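Local coordinates for protein HP1028 (Helicobacter pylori, PDB 4INN) that belongs to the lipocalin family of beta-barrel proteins and probably binds, and perhaps transports, a small molecule in its barrel, as lipocalins do, at residues 87-91 / 92-96. The protein carries 1 engineered substitution. Residues are numbered along the deposited sequence; the frame is centred on the assembly and turned at random.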
ATOM      1  N   ARG A  87       0.062  18.083  -6.050  1.00 38.36           N
ATOM      2  CA  ARG A  87       1.062  18.268  -4.999  1.00 40.11           C
ATOM      3  C   ARG A  87       0.506  18.737  -3.646  1.00 40.55           C
ATOM      4  O   ARG A  87       1.253  18.874  -2.666  1.00 38.52           O
ATOM      5  CB  ARG A  87       2.133  19.233  -5.478  1.00 43.34           C
ATOM      6  CG  ARG A  87       2.839  18.802  -6.762  1.00 47.20           C
ATOM      7  CD  ARG A  87       4.059  19.676  -6.989  1.00 50.83           C
ATOM      8  NE  ARG A  87       5.038  19.100  -7.914  1.00 55.21           N
ATOM      9  CZ  ARG A  87       5.368  19.599  -9.107  1.00 53.51           C
ATOM     10  NH1 ARG A  87       4.789  20.697  -9.582  1.00 55.97           N
ATOM     11  NH2 ARG A  87       6.284  18.979  -9.838  1.00 49.80           N
ATOM     12  N   ASN A  88      -0.809  18.944  -3.606  1.00 42.50           N
ATOM     13  CA  ASN A  88      -1.523  19.469  -2.448  1.00 42.57           C
ATOM     14  C   ASN A  88      -2.177  18.383  -1.577  1.00 39.52           C
ATOM     15  O   ASN A  88      -2.486  18.619  -0.406  1.00 36.26           O
ATOM     16  CB  ASN A  88      -2.619  20.414  -2.952  1.00 46.65           C
ATOM     17  CG  ASN A  88      -2.744  21.658  -2.110  1.00 49.91           C
ATOM     18  OD1 ASN A  88      -3.829  21.974  -1.602  1.00 52.56           O
ATOM     19  ND2 ASN A  88      -1.633  22.391  -1.970  1.00 48.59           N
ATOM     20  N   ARG A  89      -2.403  17.205  -2.158  1.00 34.25           N
ATOM     21  CA  ARG A  89      -3.033  16.096  -1.449  1.00 30.10           C
ATOM     22  C   ARG A  89      -2.104  15.487  -0.408  1.00 29.58           C
ATOM     23  O   ARG A  89      -0.895  15.591  -0.507  1.00 30.17           O
ATOM     24  CB  ARG A  89      -3.445  15.006  -2.418  1.00 29.07           C
ATOM     25  CG  ARG A  89      -2.273  14.150  -2.871  1.00 28.05           C
ATOM     26  CD  ARG A  89      -2.515  13.506  -4.209  1.00 26.62           C
ATOM     27  NE  ARG A  89      -1.432  12.559  -4.522  1.00 26.72           N
ATOM     28  CZ  ARG A  89      -1.636  11.367  -5.090  1.00 25.95           C
ATOM     29  NH1 ARG A  89      -2.882  10.996  -5.373  1.00 26.75           N
ATOM     30  NH2 ARG A  89      -0.629  10.525  -5.330  1.00 23.16           N
ATOM     31  N   SER A  90      -2.708  14.853   0.589  1.00 29.81           N
ATOM     32  CA  SER A  90      -2.007  14.218   1.686  1.00 30.73           C
ATOM     33  C   SER A  90      -1.347  12.925   1.209  1.00 30.65           C
ATOM     34  O   SER A  90      -1.718  12.366   0.178  1.00 31.42           O
ATOM     35  CB  SER A  90      -3.016  13.902   2.798  1.00 30.41           C
ATOM     36  OG  SER A  90      -2.411  13.304   3.921  1.00 29.75           O
ATOM     37  N   ASP A  91      -0.361  12.450   1.950  1.00 29.99           N
ATOM     38  CA  ASP A  91       0.145  11.105   1.707  1.00 31.22           C
ATOM     39  C   ASP A  91      -0.621  10.031   2.493  1.00 29.62           C
ATOM     40  O   ASP A  91      -0.295   8.864   2.413  1.00 32.21           O
ATOM     41  CB  ASP A  91       1.638  11.018   1.991  1.00 33.50           C
ATOM     42  CG  ASP A  91       1.986  11.164   3.454  1.00 36.94           C
ATOM     43  OD1 ASP A  91       1.203  11.754   4.243  1.00 40.34           O
ATOM     44  OD2 ASP A  91       3.101  10.707   3.810  1.00 42.72           O
ATOM     45  N   LYS A  92      -1.651  10.433   3.222  1.00 27.14           N
ATOM     46  CA  LYS A  92      -2.450   9.535   4.010  1.00 25.78           C
ATOM     47  C   LYS A  92      -3.898   9.627   3.586  1.00 22.45           C
ATOM     48  O   LYS A  92      -4.389  10.699   3.328  1.00 22.74           O
ATOM     49  CB  LYS A  92      -2.293   9.898   5.488  1.00 28.04           C
ATOM     50  CG  LYS A  92      -0.881   9.606   6.040  1.00 31.12           C
ATOM     51  CD  LYS A  92      -0.320   8.241   5.587  1.00 31.15           C
ATOM     52  CE  LYS A  92       0.976   7.859   6.285  1.00 31.88           C
ATOM     53  NZ  LYS A  92       2.185   8.248   5.519  1.00 32.37           N
ATOM     54  N   GLY A  93      -4.567   8.488   3.479  1.00 20.91           N
ATOM     55  CA  GLY A  93      -5.983   8.448   3.078  1.00 20.06           C
ATOM     56  C   GLY A  93      -6.108   8.414   1.576  1.00 19.53           C
ATOM     57  O   GLY A  93      -7.193   8.464   1.048  1.00 21.20           O
ATOM     58  N   VAL A  94      -4.978   8.289   0.893  1.00 18.32           N
ATOM     59  CA  VAL A  94      -4.904   8.355  -0.536  1.00 16.85           C
ATOM     60  C   VAL A  94      -4.336   7.046  -1.095  1.00 16.61           C
ATOM     61  O   VAL A  94      -3.373   6.480  -0.569  1.00 16.26           O
ATOM     62  CB  VAL A  94      -4.019   9.537  -0.951  1.00 16.72           C
ATOM     63  CG1 VAL A  94      -3.656   9.493  -2.436  1.00 16.37           C
ATOM     64  CG2 VAL A  94      -4.723  10.844  -0.602  1.00 16.99           C
ATOM     65  N   VAL A  95      -4.936   6.605  -2.194  1.00 15.86           N
ATOM     66  CA  VAL A  95      -4.558   5.410  -2.889  1.00 15.49           C
ATOM     67  C   VAL A  95      -3.221   5.563  -3.551  1.00 15.81           C
ATOM     68  O   VAL A  95      -3.053   6.395  -4.438  1.00 16.48           O
ATOM     69  CB  VAL A  95      -5.576   5.073  -3.968  1.00 15.01           C
ATOM     70  CG1 VAL A  95      -5.046   3.980  -4.877  1.00 14.93           C
ATOM     71  CG2 VAL A  95      -6.895   4.674  -3.330  1.00 15.17           C
ATOM     72  N   PHE A  96      -2.272   4.735  -3.128  1.00 16.27           N
ATOM     73  CA  PHE A  96      -0.955   4.685  -3.769  1.00 15.88           C
ATOM     74  C   PHE A  96      -0.753   3.394  -4.550  1.00 16.12           C
ATOM     75  O   PHE A  96       0.173   3.311  -5.359  1.00 16.18           O
ATOM     76  CB  PHE A  96       0.160   4.869  -2.737  1.00 15.82           C
ATOM     77  CG  PHE A  96       0.348   3.700  -1.821  1.00 15.55           C
ATOM     78  CD1 PHE A  96       1.242   2.705  -2.137  1.00 15.05           C
ATOM     79  CD2 PHE A  96      -0.361   3.620  -0.642  1.00 16.51           C
ATOM     80  CE1 PHE A  96       1.406   1.627  -1.327  1.00 15.69           C
ATOM     81  CE2 PHE A  96      -0.207   2.526   0.199  1.00 17.25           C
ATOM     82  CZ  PHE A  96       0.680   1.518  -0.154  1.00 16.77           C
TER
HETATM   83  O   HOH W   1      -1.051   7.553  -6.156  1.00 14.97           O
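Arg89 and Val94, and Ser90 and Lys92, meet across a stretch of backbone that is extended through Arg89 and Ser90, bends at Asp91, is extended again at Lys92, bends a second time at Gly93, with a positive phi of 87°, and leads into strand 95-104. Ser90 OG, set anti to its backbone N (chi1 -179°), accepts the N-H of Lys92, two residues on, at 3.1 Å from N with an angle of 160° at the hydrogen: an ST turn. The Asp91 and Lys92 side chains run alongside each other in the same direction. The lysine is kinked near its root and at its end, which brings NZ back to 3.1 Å from Asp91 OD2 in a salt bridge whose hydrogen bond is weak. The other carboxylate oxygen, OD1, accepts the backbone N-H of Lys76, and NZ makes a second salt bridge to Asp69, which probably leaves its charge divided between two carboxylates. On the far limb Val94 turns both methyls back towards the incoming chain: CG2 rests 3.5 Å from the carbonyl O of Ser90, while CG1 sits over one face of the Arg89 guanidinium, towards its rim, 3.4 Å from NH1. The two side chains cross at about a right angle. At the edge of the same guanidinium, in its plane, a water takes a hydrogen bond from Arg89 NH2 and gives one to Val95 O; the water oxygen lies 2.9 Å from Val95 O. Arg89 NE is salt-bridged to Asp78. The bend thus ends the long loop between strands 61-69 and 95-104; the latter pairs antiparallel with 61-69 and 107-115 in the lipocalin barrel, and backbone bonds from Gly93 to Gly66 and from Phe96 to Ala64 and Tyr114 join it to those neighbours.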